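Local coordinates for phenazine biosynthesis protein PhzF family (Enterococcus faecalis, PDB 1S7J) that probably acts as an isomerase of the PhzF family, built on the diaminopimelate epimerase fold of two similar alpha/beta domains, at residues I123-E128 with T135-A140; F148-E153 with V175-S180; E154-I159 with V187-F192; L223-V228 with L235-K240. One frame throughout, in Å; residues are numbered along the deposited sequence.

Interaction 1: residues I123-E128 with T135-A140; sequences IPILPE and TKIYEA
Ile-123 and Ala-140 lie opposite each other, CA to CA 5.2 Å, and share one backbone hydrogen bond, from Ile-123 N to Ala-140 O (3.0 Å, 154° at the hydrogen). It continues the pairing of strand 121-122 with strand 139-142. Past it the chains part: Ile-125 is the centre of an inverse gamma turn, closed by a weak bond from Leu-126 N to Pro-124 O, and Leu-126 occupies the N-cap position of helix 127-133.

The methyl of Ala-140 is the hub of the apolar contact. CG2 of Ile-123 presses on CB of Ala-140 at 3.3 Å, tighter than usual for two carbons, and CG1 of Ile-125 lies 3.8 Å from the same CB. With CG1 beside its own backbone N (chi1 -52°), Ile-125 sends CD1 to within 3.5 Å of Tyr-138 O, while its CG2 slides past CG2 of Ile-137 at 4.0 Å, the two side chains running in opposite directions. Phe-148 backs Ile-137 and Ala-140.

The contact thus has one polar bond, at the strand end; the rest is aliphatic packing round the buried Ala-140 methyl, between the chain entering helix 127-133 and the chain leaving it.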
loop_
_atom_site.group_PDB
_atom_site.type_symbol
_atom_site.label_atom_id
_atom_site.label_comp_id
_atom_site.label_asym_id
_atom_site.label_seq_id
_atom_site.Cartn_x
_atom_site.Cartn_y
_atom_site.Cartn_z
ATOM N N ILE A 123 1.994 19.507 13.288
ATOM C CA ILE A 123 0.666 19.615 13.846
ATOM C C ILE A 123 0.797 19.544 15.366
ATOM O O ILE A 123 1.832 19.087 15.883
ATOM C CB ILE A 123 -0.253 18.488 13.308
ATOM C CG1 ILE A 123 -1.665 19.020 13.055
ATOM C CG2 ILE A 123 -0.288 17.276 14.234
ATOM C CD1 ILE A 123 -1.766 19.996 11.880
ATOM N N PRO A 124 -0.171 20.130 16.109
ATOM C CA PRO A 124 -0.101 20.100 17.577
ATOM C C PRO A 124 -0.276 18.665 18.105
ATOM O O PRO A 124 -1.120 17.916 17.617
ATOM C CB PRO A 124 -1.291 20.979 17.989
ATOM C CG PRO A 124 -1.445 21.925 16.828
ATOM C CD PRO A 124 -1.268 21.007 15.652
ATOM N N ILE A 125 0.552 18.291 19.084
ATOM C CA ILE A 125 0.478 16.952 19.680
ATOM C C ILE A 125 -0.614 16.898 20.768
ATOM O O ILE A 125 -0.346 17.173 21.949
ATOM C CB ILE A 125 1.821 16.535 20.316
ATOM C CG1 ILE A 125 2.960 16.721 19.314
ATOM C CG2 ILE A 125 1.745 15.085 20.784
ATOM C CD1 ILE A 125 4.332 16.386 19.875
ATOM N N LEU A 126 -1.829 16.566 20.362
ATOM C CA LEU A 126 -2.949 16.473 21.288
ATOM C C LEU A 126 -2.819 15.228 22.162
ATOM O O LEU A 126 -2.389 14.164 21.688
ATOM C CB LEU A 126 -4.270 16.430 20.517
ATOM C CG LEU A 126 -4.462 17.551 19.497
ATOM C CD1 LEU A 126 -5.863 17.473 18.900
ATOM C CD2 LEU A 126 -4.223 18.908 20.167
ATOM N N PRO A 127 -3.155 15.344 23.460
ATOM C CA PRO A 127 -3.062 14.205 24.376
ATOM C C PRO A 127 -4.046 13.089 24.025
ATOM O O PRO A 127 -3.851 11.937 24.416
ATOM C CB PRO A 127 -3.359 14.834 25.736
ATOM C CG PRO A 127 -4.252 15.989 25.392
ATOM C CD PRO A 127 -3.586 16.559 24.172
ATOM N N GLU A 128 -5.114 13.436 23.308
ATOM C CA GLU A 128 -6.103 12.447 22.895
ATOM C C GLU A 128 -5.492 11.535 21.829
ATOM O O GLU A 128 -6.036 10.469 21.519
ATOM C CB GLU A 128 -7.359 13.129 22.345
ATOM C CG GLU A 128 -7.133 13.951 21.082
ATOM C CD GLU A 128 -8.392 14.642 20.610
ATOM O OE1 GLU A 128 -8.753 15.680 21.206
ATOM O OE2 GLU A 128 -9.026 14.151 19.647
ATOM N N THR A 135 0.715 5.388 23.780
ATOM C CA THR A 135 2.152 5.623 23.873
ATOM C C THR A 135 2.467 7.098 23.671
ATOM O O THR A 135 1.570 7.897 23.360
ATOM C CB THR A 135 2.926 4.778 22.818
ATOM O OG1 THR A 135 4.326 4.779 23.123
ATOM C CG2 THR A 135 2.698 5.343 21.406
ATOM N N LYS A 136 3.724 7.472 23.883
ATOM C CA LYS A 136 4.158 8.843 23.715
ATOM C C LYS A 136 4.486 9.182 22.257
ATOM O O LYS A 136 5.246 8.477 21.589
ATOM C CB LYS A 136 5.381 9.146 24.582
ATOM C CG LYS A 136 5.843 10.603 24.486
ATOM C CD LYS A 136 7.197 10.823 25.133
ATOM C CE LYS A 136 7.630 12.281 25.008
ATOM N NZ LYS A 136 8.983 12.517 25.592
ATOM N N ILE A 137 3.900 10.283 21.787
ATOM C CA ILE A 137 4.105 10.788 20.435
ATOM C C ILE A 137 5.122 11.933 20.534
ATOM O O ILE A 137 4.825 12.986 21.105
ATOM C CB ILE A 137 2.780 11.331 19.852
ATOM C CG1 ILE A 137 1.773 10.188 19.696
ATOM C CG2 ILE A 137 3.029 12.045 18.528
ATOM C CD1 ILE A 137 0.395 10.635 19.264
ATOM N N TYR A 138 6.323 11.697 20.024
ATOM C CA TYR A 138 7.395 12.694 20.055
ATOM C C TYR A 138 7.186 13.866 19.081
ATOM O O TYR A 138 7.532 15.011 19.392
ATOM C CB TYR A 138 8.738 12.024 19.772
ATOM C CG TYR A 138 9.186 11.081 20.857
ATOM C CD1 TYR A 138 8.339 10.060 21.326
ATOM C CD2 TYR A 138 10.449 11.203 21.434
ATOM C CE1 TYR A 138 8.746 9.192 22.347
ATOM C CE2 TYR A 138 10.868 10.340 22.457
ATOM C CZ TYR A 138 10.012 9.339 22.907
ATOM O OH TYR A 138 10.425 8.506 23.919
ATOM N N GLU A 139 6.655 13.568 17.899
ATOM C CA GLU A 139 6.413 14.582 16.878
ATOM C C GLU A 139 5.089 14.295 16.173
ATOM O O GLU A 139 4.654 13.142 16.105
ATOM C CB GLU A 139 7.555 14.571 15.854
ATOM C CG GLU A 139 8.963 14.597 16.482
ATOM C CD GLU A 139 10.088 14.534 15.454
ATOM O OE1 GLU A 139 9.844 14.854 14.267
ATOM O OE2 GLU A 139 11.226 14.172 15.841
ATOM N N ALA A 140 4.445 15.334 15.674
ATOM C CA ALA A 140 3.175 15.168 14.972
ATOM C C ALA A 140 3.164 16.008 13.698
ATOM O O ALA A 140 3.765 17.085 13.650
ATOM C CB ALA A 140 2.014 15.543 15.877
#

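Interaction 2: residues F148-E153 with V175-S180; sequences FVLKDE and VIVTAS
Phe-148 and Val-177 are paired in parallel, and three backbone hydrogen bonds join the two segments. Phe-148 straddles Val-177: its N donates almost straight to Ile-176 O (2.8 Å, 173°), and its O accepts from Thr-178 N (3.0 Å). The third runs from Leu-150 N to Thr-178 O (2.8 Å). A CA-H...O contact from Val-177 to Phe-148 O gives that carbonyl a second partner.

Apolar contacts gather on the face of Phe-148 and Val-177. Phe-148 carries CG beside its backbone N (chi1 -48°), which brings CE1 of the ring to 3.4 Å from CG1 of Val-175 in an oblique approach. Leu-150 sets CD2 against CB of Val-177 at 3.9 Å, and Val-156 of helix 153-158 packs on both residues. The opposite face, with Val-149 and Thr-178, meets helix 207-218 at Tyr-213, Leu-210 and Trp-214. Thr-178 OG1 is buried there without a polar partner in the model.

Beyond Leu-150 the chain folds over Ala-179, whose CB touches Asp-152 O at 3.3 Å. Asp-152 is the N-cap of helix 153-158, its OD1 also bonded to Thr-155 OG1, while Glu-153 OE2 reaches Asp-182 N.

Parallel strands linked by a helical connection, with helix 207-218 on one face and helix 153-158 on the other, are consistent with the barrel wall around a central helix in a diaminopimelate epimerase-like domain.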
loop_
_atom_site.group_PDB
_atom_site.type_symbol
_atom_site.label_atom_id
_atom_site.label_comp_id
_atom_site.label_asym_id
_atom_site.label_seq_id
_atom_site.Cartn_x
_atom_site.Cartn_y
_atom_site.Cartn_z
ATOM N N PHE A 148 2.450 10.461 13.237
ATOM C CA PHE A 148 3.108 10.519 14.544
ATOM C C PHE A 148 4.427 9.789 14.570
ATOM O O PHE A 148 4.561 8.717 13.996
ATOM C CB PHE A 148 2.190 9.935 15.614
ATOM C CG PHE A 148 0.792 10.458 15.571
ATOM C CD1 PHE A 148 -0.286 9.590 15.431
ATOM C CD2 PHE A 148 0.541 11.836 15.661
ATOM C CE1 PHE A 148 -1.587 10.068 15.381
ATOM C CE2 PHE A 148 -0.755 12.325 15.613
ATOM C CZ PHE A 148 -1.827 11.439 15.472
ATOM N N VAL A 149 5.405 10.370 15.242
ATOM C CA VAL A 149 6.720 9.756 15.366
ATOM C C VAL A 149 6.813 9.204 16.788
ATOM O O VAL A 149 6.477 9.896 17.747
ATOM C CB VAL A 149 7.850 10.778 15.105
ATOM C CG1 VAL A 149 9.211 10.104 15.201
ATOM C CG2 VAL A 149 7.663 11.416 13.727
ATOM N N LEU A 150 7.210 7.947 16.912
ATOM C CA LEU A 150 7.304 7.302 18.213
ATOM C C LEU A 150 8.737 7.061 18.669
ATOM O O LEU A 150 9.691 7.372 17.946
ATOM C CB LEU A 150 6.508 5.990 18.196
ATOM C CG LEU A 150 4.970 6.019 18.347
ATOM C CD1 LEU A 150 4.329 7.242 17.708
ATOM C CD2 LEU A 150 4.398 4.743 17.757
ATOM N N LYS A 151 8.880 6.494 19.857
ATOM C CA LYS A 151 10.183 6.223 20.462
ATOM C C LYS A 151 11.172 5.385 19.624
ATOM O O LYS A 151 12.277 5.836 19.338
ATOM C CB LYS A 151 9.998 5.578 21.847
ATOM C CG LYS A 151 11.302 5.349 22.607
ATOM C CD LYS A 151 11.068 4.623 23.925
ATOM C CE LYS A 151 12.399 4.332 24.625
ATOM N NZ LYS A 151 12.222 3.652 25.946
ATOM N N ASP A 152 10.782 4.158 19.289
ATOM C CA ASP A 152 11.648 3.258 18.500
ATOM C C ASP A 152 10.851 2.205 17.742
ATOM O O ASP A 152 9.619 2.246 17.722
ATOM C CB ASP A 152 12.695 2.580 19.409
ATOM C CG ASP A 152 12.079 1.950 20.685
ATOM O OD1 ASP A 152 10.843 1.779 20.771
ATOM O OD2 ASP A 152 12.861 1.628 21.602
ATOM N N GLU A 153 11.553 1.265 17.101
ATOM C CA GLU A 153 10.868 0.212 16.346
ATOM C C GLU A 153 10.100 -0.712 17.275
ATOM O O GLU A 153 8.997 -1.161 16.949
ATOM C CB GLU A 153 11.854 -0.606 15.512
ATOM C CG GLU A 153 11.164 -1.708 14.704
ATOM C CD GLU A 153 12.122 -2.588 13.910
ATOM O OE1 GLU A 153 11.730 -3.730 13.593
ATOM O OE2 GLU A 153 13.249 -2.142 13.587
ATOM N N VAL A 175 -3.951 7.172 10.078
ATOM C CA VAL A 175 -2.936 7.508 11.059
ATOM C C VAL A 175 -1.674 6.713 10.769
ATOM O O VAL A 175 -1.724 5.494 10.563
ATOM C CB VAL A 175 -3.419 7.190 12.501
ATOM C CG1 VAL A 175 -2.281 7.371 13.498
ATOM C CG2 VAL A 175 -4.602 8.078 12.869
ATOM N N ILE A 176 -0.553 7.403 10.727
ATOM C CA ILE A 176 0.724 6.785 10.466
ATOM C C ILE A 176 1.574 6.929 11.695
ATOM O O ILE A 176 1.495 7.941 12.389
ATOM C CB ILE A 176 1.461 7.474 9.285
ATOM C CG1 ILE A 176 0.602 7.429 8.016
ATOM C CG2 ILE A 176 2.807 6.796 9.041
ATOM C CD1 ILE A 176 1.209 8.162 6.838
ATOM N N VAL A 177 2.345 5.898 12.005
ATOM C CA VAL A 177 3.236 5.902 13.143
ATOM C C VAL A 177 4.593 5.451 12.615
ATOM O O VAL A 177 4.669 4.509 11.816
ATOM C CB VAL A 177 2.731 4.950 14.281
ATOM C CG1 VAL A 177 1.392 5.450 14.836
ATOM C CG2 VAL A 177 2.573 3.535 13.762
ATOM N N THR A 178 5.654 6.115 13.049
ATOM C CA THR A 178 7.004 5.800 12.570
ATOM C C THR A 178 8.039 5.827 13.681
ATOM O O THR A 178 7.737 6.169 14.825
ATOM C CB THR A 178 7.468 6.828 11.508
ATOM O OG1 THR A 178 6.330 7.475 10.918
ATOM C CG2 THR A 178 8.250 6.147 10.435
ATOM N N ALA A 179 9.272 5.475 13.326
ATOM C CA ALA A 179 10.392 5.467 14.256
ATOM C C ALA A 179 11.634 4.893 13.576
ATOM O O ALA A 179 11.530 4.216 12.551
ATOM C CB ALA A 179 10.054 4.660 15.488
ATOM N N SER A 180 12.806 5.193 14.129
ATOM C CA SER A 180 14.061 4.685 13.576
ATOM C C SER A 180 14.084 3.164 13.631
ATOM O O SER A 180 13.825 2.560 14.692
ATOM C CB SER A 180 15.272 5.233 14.359
ATOM O OG SER A 180 15.461 6.621 14.142
#

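Interaction 3: residues E154-I159 with V187-F192; sequences ETVAKI and VSRTFF
Arg-189 reaches from its strand to the C-terminal end of the short helix 153-158, whose position, on the side of the strands away from helix 207-218, is consistent with the outer side of a diaminopimelate epimerase-like barrel. The axes of helix 154-158 and strand 187-192 approach to 8.5 Å at 25°, so helix and strand run roughly the same way.

One nitrogen of the arginine grips two carbonyls near the helix end. Arg-189 NH2 donates to Val-156 O at 3.0 Å, in the plane of that carbonyl, and to Ile-159 O, also at 3.0 Å but more bent (135° at the hydrogen). Both acceptors are tilted out of the guanidinium plane. Ala-157 O is close too, but the angle is too poor for a hydrogen bond. The positive group probably offsets the partial negative charge at the C-terminal end of the helix. NH1 forms a salt bridge with Glu-199, which fixes the other side of the guanidinium.

Val-156 points at the strand. Its CG1 lies 3.9 Å from CD of Arg-189 as the two side chains slide past each other, and Val-177 and Ala-179 of the neighbouring strand pack on the same valine. The arginine chain is extended as far as CD and turns at chi3 (64°), bringing the guanidinium beside the last helical turn. CD1 of Ile-159 approaches CZ of Phe-191 obliquely, at 3.9 Å. A water in the guanidinium plane accepts from Arg-189 NH1 and donates to Ile-159 O at 3.1 Å.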
loop_
_atom_site.group_PDB
_atom_site.type_symbol
_atom_site.label_atom_id
_atom_site.label_comp_id
_atom_site.label_asym_id
_atom_site.label_seq_id
_atom_site.Cartn_x
_atom_site.Cartn_y
_atom_site.Cartn_z
ATOM N N GLU A 154 10.703 -1.025 18.414
ATOM C CA GLU A 154 10.088 -1.890 19.391
ATOM C C GLU A 154 8.725 -1.336 19.835
ATOM O O GLU A 154 7.776 -2.092 20.029
ATOM C CB GLU A 154 10.991 -2.053 20.608
ATOM C CG GLU A 154 10.549 -3.217 21.527
ATOM C CD GLU A 154 11.188 -3.147 22.897
ATOM O OE1 GLU A 154 11.587 -2.028 23.310
ATOM O OE2 GLU A 154 11.281 -4.199 23.572
ATOM N N THR A 155 8.648 -0.026 20.000
ATOM C CA THR A 155 7.401 0.607 20.428
ATOM C C THR A 155 6.345 0.639 19.320
ATOM O O THR A 155 5.150 0.501 19.592
ATOM C CB THR A 155 7.645 2.056 20.945
ATOM O OG1 THR A 155 8.534 2.019 22.080
ATOM C CG2 THR A 155 6.324 2.707 21.357
ATOM N N VAL A 156 6.783 0.857 18.087
ATOM C CA VAL A 156 5.873 0.914 16.948
ATOM C C VAL A 156 5.233 -0.445 16.749
ATOM O O VAL A 156 4.011 -0.560 16.574
ATOM C CB VAL A 156 6.638 1.330 15.649
ATOM C CG1 VAL A 156 5.723 1.282 14.454
ATOM C CG2 VAL A 156 7.193 2.722 15.801
ATOM N N ALA A 157 6.071 -1.466 16.758
ATOM C CA ALA A 157 5.651 -2.834 16.583
ATOM C C ALA A 157 4.688 -3.289 17.682
ATOM O O ALA A 157 3.633 -3.853 17.402
ATOM C CB ALA A 157 6.865 -3.741 16.552
ATOM N N LYS A 158 5.060 -2.998 18.931
ATOM C CA LYS A 158 4.284 -3.400 20.098
ATOM C C LYS A 158 2.911 -2.771 20.371
ATOM O O LYS A 158 2.036 -3.432 20.936
ATOM C CB LYS A 158 5.151 -3.295 21.366
ATOM C CG LYS A 158 6.221 -4.398 21.506
ATOM C CD LYS A 158 6.423 -4.891 22.943
ATOM C CE LYS A 158 7.058 -6.287 22.958
ATOM N NZ LYS A 158 8.366 -6.365 22.245
ATOM N N ILE A 159 2.713 -1.513 19.977
ATOM C CA ILE A 159 1.434 -0.844 20.244
ATOM C C ILE A 159 0.168 -1.505 19.721
ATOM O O ILE A 159 0.163 -2.162 18.672
ATOM C CB ILE A 159 1.421 0.643 19.778
ATOM C CG1 ILE A 159 1.569 0.738 18.254
ATOM C CG2 ILE A 159 2.488 1.430 20.511
ATOM C CD1 ILE A 159 1.099 2.068 17.672
ATOM N N VAL A 187 10.734 2.419 10.180
ATOM C CA VAL A 187 9.600 1.502 10.210
ATOM C C VAL A 187 8.299 2.263 10.349
ATOM O O VAL A 187 8.298 3.403 10.781
ATOM C CB VAL A 187 9.720 0.514 11.379
ATOM C CG1 VAL A 187 10.783 -0.521 11.076
ATOM C CG2 VAL A 187 10.055 1.256 12.658
ATOM N N SER A 188 7.191 1.629 10.021
ATOM C CA SER A 188 5.899 2.272 10.134
ATOM C C SER A 188 4.788 1.259 10.292
ATOM O O SER A 188 5.028 0.053 10.309
ATOM C CB SER A 188 5.627 3.139 8.899
ATOM O OG SER A 188 5.535 2.355 7.717
ATOM N N ARG A 189 3.578 1.771 10.493
ATOM C CA ARG A 189 2.339 0.991 10.616
ATOM C C ARG A 189 1.259 1.992 10.255
ATOM O O ARG A 189 1.350 3.156 10.636
ATOM C CB ARG A 189 2.129 0.462 12.042
ATOM C CG ARG A 189 3.011 -0.708 12.407
ATOM C CD ARG A 189 2.743 -1.184 13.808
ATOM N NE ARG A 189 1.386 -1.711 13.968
ATOM C CZ ARG A 189 0.930 -2.285 15.083
ATOM N NH1 ARG A 189 -0.310 -2.733 15.131
ATOM N NH2 ARG A 189 1.712 -2.393 16.147
ATOM N N THR A 190 0.264 1.570 9.497
ATOM C CA THR A 190 -0.784 2.487 9.096
ATOM C C THR A 190 -2.182 2.009 9.468
ATOM O O THR A 190 -2.562 0.869 9.184
ATOM C CB THR A 190 -0.692 2.815 7.561
ATOM O OG1 THR A 190 -0.989 1.649 6.783
ATOM C CG2 THR A 190 0.713 3.308 7.214
ATOM N N PHE A 191 -2.932 2.877 10.161
ATOM C CA PHE A 191 -4.289 2.551 10.600
ATOM C C PHE A 191 -5.317 3.402 9.870
ATOM O O PHE A 191 -5.145 4.601 9.732
ATOM C CB PHE A 191 -4.430 2.780 12.115
ATOM C CG PHE A 191 -3.236 2.319 12.919
ATOM C CD1 PHE A 191 -2.878 0.975 12.961
ATOM C CD2 PHE A 191 -2.458 3.242 13.614
ATOM C CE1 PHE A 191 -1.751 0.556 13.681
ATOM C CE2 PHE A 191 -1.336 2.835 14.333
ATOM C CZ PHE A 191 -0.984 1.486 14.367
ATOM N N PHE A 192 -6.397 2.774 9.425
ATOM C CA PHE A 192 -7.457 3.485 8.715
ATOM C C PHE A 192 -8.853 3.075 9.212
ATOM O O PHE A 192 -9.685 2.607 8.434
ATOM C CB PHE A 192 -7.354 3.222 7.204
ATOM C CG PHE A 192 -6.075 3.708 6.598
ATOM C CD1 PHE A 192 -4.983 2.850 6.454
ATOM C CD2 PHE A 192 -5.945 5.035 6.175
ATOM C CE1 PHE A 192 -3.782 3.309 5.904
ATOM C CE2 PHE A 192 -4.752 5.499 5.629
ATOM C CZ PHE A 192 -3.669 4.638 5.490
HETATM O O HOH W 1 -2.281 -3.499 17.212
#

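Interaction 4: residues L223-V228 with L235-K240; sequences LSAYQV and LTCEVK
Leu-223 O accepts from Cys-237 N at 2.8 Å, and the return bond runs from Leu-223 N to Cys-237 O (2.9 Å). The next hydrogen-bonded pair repeats the pattern: Ala-225 N donates to Leu-235 O at 2.9 Å, and Leu-235 N to Ala-225 O at 3.0 Å. Between them Ser-224 and Thr-236 form a non-hydrogen-bonded pair whose side chains lie on the other face. This is an antiparallel beta hairpin, the strand axes at 139°, well short of 180°, so the hairpin is twisted; one edge of it probably continues the barrel wall through strand 186-192.

Leu-223, Ala-225, Leu-235 and Cys-237 share one face; there His-207 and Ile-211 of helix 207-218 touch Leu-235 and Cys-237 respectively. SG of Cys-237, held beside its own backbone N (chi1 -50°), lies 4.0 Å from CB of Ala-225. CD1 of Leu-235 reaches across to 3.8 Å from Gln-227 N. Tyr-226 points away from the partner strand, and its OH is hydrogen-bonded to Lys-17 NZ. At the far end of the hairpin CD1 of Leu-223 meets CG2 of Val-239 at 4.3 Å.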
loop_
_atom_site.group_PDB
_atom_site.type_symbol
_atom_site.label_atom_id
_atom_site.label_comp_id
_atom_site.label_asym_id
_atom_site.label_seq_id
_atom_site.Cartn_x
_atom_site.Cartn_y
_atom_site.Cartn_z
ATOM N N LEU A 223 16.593 5.020 1.122
ATOM C CA LEU A 223 16.334 4.501 2.445
ATOM C C LEU A 223 15.704 3.125 2.401
ATOM O O LEU A 223 14.993 2.784 1.453
ATOM C CB LEU A 223 15.387 5.430 3.215
ATOM C CG LEU A 223 15.716 6.904 3.376
ATOM C CD1 LEU A 223 14.740 7.725 2.544
ATOM C CD2 LEU A 223 15.611 7.290 4.842
ATOM N N SER A 224 15.975 2.337 3.422
ATOM C CA SER A 224 15.406 1.013 3.551
ATOM C C SER A 224 14.270 1.154 4.595
ATOM O O SER A 224 14.431 1.858 5.602
ATOM C CB SER A 224 16.475 0.002 3.997
ATOM O OG SER A 224 17.337 0.543 4.998
ATOM N N ALA A 225 13.121 0.560 4.317
ATOM C CA ALA A 225 11.988 0.658 5.224
ATOM C C ALA A 225 11.303 -0.680 5.475
ATOM O O ALA A 225 11.485 -1.639 4.719
ATOM C CB ALA A 225 10.988 1.653 4.693
ATOM N N TYR A 226 10.511 -0.746 6.526
ATOM C CA TYR A 226 9.794 -1.951 6.852
ATOM C C TYR A 226 8.551 -1.608 7.613
ATOM O O TYR A 226 8.630 -1.107 8.731
ATOM C CB TYR A 226 10.673 -2.892 7.702
ATOM C CG TYR A 226 10.220 -4.332 7.669
ATOM C CD1 TYR A 226 10.934 -5.288 6.951
ATOM C CD2 TYR A 226 9.045 -4.732 8.318
ATOM C CE1 TYR A 226 10.497 -6.612 6.875
ATOM C CE2 TYR A 226 8.593 -6.052 8.253
ATOM C CZ TYR A 226 9.319 -6.989 7.529
ATOM O OH TYR A 226 8.884 -8.305 7.453
ATOM N N GLN A 227 7.391 -1.831 7.003
ATOM C CA GLN A 227 6.135 -1.567 7.671
ATOM C C GLN A 227 5.904 -2.766 8.592
ATOM O O GLN A 227 5.533 -3.853 8.138
ATOM C CB GLN A 227 5.006 -1.412 6.684
ATOM C CG GLN A 227 3.827 -0.717 7.288
ATOM C CD GLN A 227 2.923 -0.116 6.283
ATOM O OE1 GLN A 227 1.736 0.022 6.510
ATOM N NE2 GLN A 227 3.475 0.253 5.117
ATOM N N VAL A 228 6.215 -2.568 9.874
ATOM C CA VAL A 228 6.114 -3.602 10.884
ATOM C C VAL A 228 4.717 -3.947 11.424
ATOM O O VAL A 228 4.443 -3.851 12.631
ATOM C CB VAL A 228 7.141 -3.348 12.046
ATOM C CG1 VAL A 228 6.779 -2.085 12.822
ATOM C CG2 VAL A 228 7.250 -4.576 12.956
ATOM N N LEU A 235 10.235 -2.443 2.056
ATOM C CA LEU A 235 10.143 -1.453 0.994
ATOM C C LEU A 235 11.488 -0.755 0.777
ATOM O O LEU A 235 12.127 -0.316 1.739
ATOM C CB LEU A 235 9.094 -0.376 1.346
ATOM C CG LEU A 235 7.692 -0.750 1.861
ATOM C CD1 LEU A 235 7.646 -0.645 3.380
ATOM C CD2 LEU A 235 6.657 0.178 1.243
ATOM N N THR A 236 11.949 -0.720 -0.462
ATOM C CA THR A 236 13.191 -0.016 -0.762
ATOM C C THR A 236 12.717 1.358 -1.269
ATOM O O THR A 236 11.863 1.443 -2.162
ATOM C CB THR A 236 14.063 -0.767 -1.804
ATOM O OG1 THR A 236 15.383 -0.211 -1.810
ATOM C CG2 THR A 236 13.452 -0.697 -3.196
ATOM N N CYS A 237 13.192 2.411 -0.619
ATOM C CA CYS A 237 12.780 3.774 -0.950
ATOM C C CYS A 237 13.812 4.670 -1.603
ATOM O O CYS A 237 15.012 4.581 -1.321
ATOM C CB CYS A 237 12.282 4.448 0.307
ATOM S SG CYS A 237 11.104 3.468 1.178
ATOM N N GLU A 238 13.337 5.583 -2.438
ATOM C CA GLU A 238 14.203 6.538 -3.096
ATOM C C GLU A 238 13.541 7.896 -3.203
ATOM O O GLU A 238 12.325 8.003 -3.468
ATOM C CB GLU A 238 14.626 6.072 -4.496
ATOM C CG GLU A 238 15.707 6.975 -5.097
ATOM C CD GLU A 238 15.932 6.751 -6.569
ATOM O OE1 GLU A 238 16.621 5.772 -6.920
ATOM O OE2 GLU A 238 15.436 7.571 -7.380
ATOM N N VAL A 239 14.323 8.938 -2.968
ATOM C CA VAL A 239 13.843 10.294 -3.053
ATOM C C VAL A 239 14.287 10.943 -4.355
ATOM O O VAL A 239 15.467 10.905 -4.708
ATOM C CB VAL A 239 14.342 11.162 -1.875
ATOM C CG1 VAL A 239 13.771 12.569 -1.979
ATOM C CG2 VAL A 239 13.953 10.532 -0.555
ATOM N N LYS A 240 13.320 11.438 -5.092
ATOM C CA LYS A 240 13.562 12.142 -6.332
ATOM C C LYS A 240 13.005 13.537 -6.072
ATOM O O LYS A 240 12.342 13.796 -5.047
ATOM C CB LYS A 240 12.776 11.482 -7.495
ATOM C CG LYS A 240 13.467 10.274 -8.144
ATOM C CD LYS A 240 12.522 9.540 -9.113
ATOM C CE LYS A 240 11.880 10.474 -10.150
ATOM N NZ LYS A 240 10.781 9.824 -10.947
#

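Interactions 1 to 4 lie progressively nearer the chain centre, in what is probably one domain. Interactions 1 and 2 join through Tyr-138 N to Val-149 O (2.9 Å) and Val-149 N to Glu-139 O (3.0 Å). Interactions 2 and 3, with centres about 7 Å apart, alternate along the chain; their strands 175-180 and 186-192 are antiparallel neighbours, with Val-175 N bonded to Phe-191 O at 2.9 Å. Interaction 3 reaches interaction 4 through Thr-190 OG1 and Gln-227 OE1 (3.2 Å), whereas interactions 1 and 4 stay about 12 Å apart at their nearest atoms. The side chain of Glu-46, the predicted active-site residue, is about 12 Å from that of Gln-227; interactions 1 to 3 lie away from it.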